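Local atomic coordinates of lipoprotein (Mycoplasma mycoides subsp. capri, PDB entry 7ADK), a protein that probably cleaves immunoglobulins as a surface lipoprotein of the mycoplasma peptidase family, which belongs to the chymotrypsin-like PA clan. Residues Tyr670-Lys675 with Asn684-Tyr689. Sequence-based numbering, arbitrary orientation.
Sequences YKFYNK and NSFKEY
Phe686 and Phe672 form a T-shaped (edge-to-face) aromatic pair that joins two parts of the loop leading into helix 688-691; their centroids lie 5.6 Å apart and their planes are inclined at 74°. From its CB, which heads toward 670-675, the Phe686 side chain sends CG anti to its own carbonyl carbon (chi1 -56°), and the ring reaches to 670-675. CD1 comes first, 4.4 Å from CE1 of Phe672, whose edge is turned to one face of the Phe686 ring. Farther out, CE2 has CB of Lys675 beside it at 3.6 Å, near the ring plane, so this lysine contributes the root of its side chain while the rest, bent at chi2, turns off from the ring. CZ, the tip, abuts the Lys671 carbonyl oxygen obliquely. A beta turn, closed by the 3.1 Å hydrogen bond from Lys675 N to Phe672 O, brings Phe672 and Lys675 round the same ring. Thr691 touches both phenyl groups, and Lys671 NZ is salt-bridged to Glu258. The second protein chain packs here too: one of its polar side chains rests on Phe686, and its backbone is hydrogen-bonded to Ser685 OG. In the plane of the Phe686 ring, Lys675 O lies 3.9 Å from CE2.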
loop_
_atom_site.group_PDB
_atom_site.type_symbol
_atom_site.label_atom_id
_atom_site.label_comp_id
_atom_site.label_asym_id
_atom_site.label_seq_id
_atom_site.Cartn_x
_atom_site.Cartn_y
_atom_site.Cartn_z
ATOM N N TYR B 670 -0.935 -14.781 -2.666
ATOM C CA TYR B 670 -1.460 -13.415 -2.671
ATOM C C TYR B 670 -2.827 -13.287 -1.964
ATOM O O TYR B 670 -3.269 -12.187 -1.632
ATOM C CB TYR B 670 -1.521 -12.923 -4.126
ATOM C CG TYR B 670 -2.522 -13.612 -5.032
ATOM C CD1 TYR B 670 -3.882 -13.268 -4.942
ATOM C CD2 TYR B 670 -2.101 -14.557 -5.980
ATOM C CE1 TYR B 670 -4.821 -13.888 -5.777
ATOM C CE2 TYR B 670 -3.037 -15.173 -6.829
ATOM C CZ TYR B 670 -4.402 -14.844 -6.721
ATOM O OH TYR B 670 -5.326 -15.441 -7.518
ATOM N N LYS B 671 -3.506 -14.410 -1.716
ATOM C CA LYS B 671 -4.819 -14.518 -1.072
ATOM C C LYS B 671 -4.811 -14.222 0.423
ATOM O O LYS B 671 -5.871 -13.964 0.975
ATOM C CB LYS B 671 -5.384 -15.922 -1.343
ATOM C CG LYS B 671 -5.697 -16.103 -2.835
ATOM C CD LYS B 671 -6.152 -17.520 -3.179
ATOM C CE LYS B 671 -6.443 -17.611 -4.680
ATOM N NZ LYS B 671 -6.617 -19.006 -5.131
ATOM N N PHE B 672 -3.659 -14.209 1.086
ATOM C CA PHE B 672 -3.555 -13.987 2.531
ATOM C C PHE B 672 -3.662 -12.520 2.979
ATOM O O PHE B 672 -3.795 -12.281 4.175
ATOM C CB PHE B 672 -2.224 -14.576 3.024
ATOM C CG PHE B 672 -2.035 -16.086 2.999
ATOM C CD1 PHE B 672 -3.113 -16.976 2.847
ATOM C CD2 PHE B 672 -0.740 -16.602 3.186
ATOM C CE1 PHE B 672 -2.888 -18.360 2.844
ATOM C CE2 PHE B 672 -0.512 -17.987 3.171
ATOM C CZ PHE B 672 -1.586 -18.865 2.988
ATOM N N TYR B 673 -3.618 -11.528 2.079
ATOM C CA TYR B 673 -3.136 -10.173 2.393
ATOM C C TYR B 673 -3.731 -9.460 3.620
ATOM O O TYR B 673 -2.990 -9.075 4.520
ATOM C CB TYR B 673 -3.234 -9.281 1.148
ATOM C CG TYR B 673 -2.642 -7.895 1.361
ATOM C CD1 TYR B 673 -1.313 -7.780 1.795
ATOM C CD2 TYR B 673 -3.412 -6.728 1.185
ATOM C CE1 TYR B 673 -0.765 -6.527 2.085
ATOM C CE2 TYR B 673 -2.859 -5.466 1.481
ATOM C CZ TYR B 673 -1.529 -5.364 1.933
ATOM O OH TYR B 673 -0.954 -4.158 2.173
ATOM N N ASN B 674 -5.048 -9.283 3.679
ATOM C CA ASN B 674 -5.752 -8.665 4.813
ATOM C C ASN B 674 -6.662 -9.678 5.536
ATOM O O ASN B 674 -7.652 -9.311 6.167
ATOM C CB ASN B 674 -6.481 -7.395 4.311
ATOM C CG ASN B 674 -5.692 -6.116 4.503
ATOM O OD1 ASN B 674 -5.022 -5.902 5.495
ATOM N ND2 ASN B 674 -5.807 -5.177 3.597
ATOM N N LYS B 675 -6.369 -10.978 5.398
ATOM C CA LYS B 675 -7.322 -12.063 5.661
ATOM C C LYS B 675 -6.950 -12.960 6.849
ATOM O O LYS B 675 -7.807 -13.676 7.353
ATOM C CB LYS B 675 -7.518 -12.859 4.361
ATOM C CG LYS B 675 -7.986 -12.057 3.135
ATOM C CD LYS B 675 -9.411 -11.513 3.284
ATOM C CE LYS B 675 -9.908 -10.936 1.954
ATOM N NZ LYS B 675 -11.339 -10.579 2.000
ATOM N N ASN B 684 -10.885 -18.923 12.008
ATOM C CA ASN B 684 -9.886 -18.918 10.937
ATOM C C ASN B 684 -10.529 -19.299 9.595
ATOM O O ASN B 684 -11.167 -20.335 9.468
ATOM C CB ASN B 684 -8.689 -19.822 11.276
ATOM C CG ASN B 684 -7.942 -19.399 12.522
ATOM O OD1 ASN B 684 -8.153 -19.920 13.605
ATOM N ND2 ASN B 684 -7.061 -18.445 12.438
ATOM N N SER B 685 -10.353 -18.435 8.597
ATOM C CA SER B 685 -10.915 -18.579 7.251
ATOM C C SER B 685 -10.078 -19.470 6.319
ATOM O O SER B 685 -10.501 -19.756 5.201
ATOM C CB SER B 685 -11.103 -17.179 6.665
ATOM O OG SER B 685 -11.989 -17.206 5.568
ATOM N N PHE B 686 -8.900 -19.925 6.760
ATOM C CA PHE B 686 -7.996 -20.816 6.025
ATOM C C PHE B 686 -7.627 -22.038 6.871
ATOM O O PHE B 686 -7.473 -21.934 8.090
ATOM C CB PHE B 686 -6.742 -20.054 5.588
ATOM C CG PHE B 686 -7.032 -18.824 4.763
ATOM C CD1 PHE B 686 -7.224 -18.919 3.373
ATOM C CD2 PHE B 686 -7.154 -17.582 5.399
ATOM C CE1 PHE B 686 -7.533 -17.772 2.622
ATOM C CE2 PHE B 686 -7.473 -16.443 4.655
ATOM C CZ PHE B 686 -7.661 -16.530 3.265
ATOM N N LYS B 687 -7.489 -23.207 6.237
ATOM C CA LYS B 687 -7.150 -24.464 6.918
ATOM C C LYS B 687 -5.721 -24.431 7.454
ATOM O O LYS B 687 -4.830 -23.887 6.813
ATOM C CB LYS B 687 -7.321 -25.653 5.968
ATOM C CG LYS B 687 -8.738 -25.857 5.418
ATOM C CD LYS B 687 -9.787 -26.192 6.477
ATOM C CE LYS B 687 -11.090 -26.606 5.790
ATOM N NZ LYS B 687 -12.203 -26.758 6.725
ATOM N N GLU B 688 -5.471 -25.071 8.592
ATOM C CA GLU B 688 -4.165 -25.014 9.263
ATOM C C GLU B 688 -3.005 -25.573 8.420
ATOM O O GLU B 688 -1.879 -25.119 8.592
ATOM C CB GLU B 688 -4.283 -25.680 10.641
ATOM C CG GLU B 688 -3.071 -25.539 11.573
ATOM C CD GLU B 688 -2.034 -26.665 11.537
ATOM O OE1 GLU B 688 -1.150 -26.675 12.415
ATOM O OE2 GLU B 688 -2.098 -27.566 10.677
ATOM N N TYR B 689 -3.250 -26.485 7.469
ATOM C CA TYR B 689 -2.221 -26.961 6.534
ATOM C C TYR B 689 -1.777 -25.893 5.523
ATOM O O TYR B 689 -0.714 -26.014 4.928
ATOM C CB TYR B 689 -2.701 -28.231 5.806
ATOM C CG TYR B 689 -3.795 -28.039 4.767
ATOM C CD1 TYR B 689 -3.503 -27.479 3.507
ATOM C CD2 TYR B 689 -5.117 -28.416 5.057
ATOM C CE1 TYR B 689 -4.525 -27.239 2.573
ATOM C CE2 TYR B 689 -6.139 -28.208 4.114
ATOM C CZ TYR B 689 -5.849 -27.597 2.881
ATOM O OH TYR B 689 -6.851 -27.332 2.012
#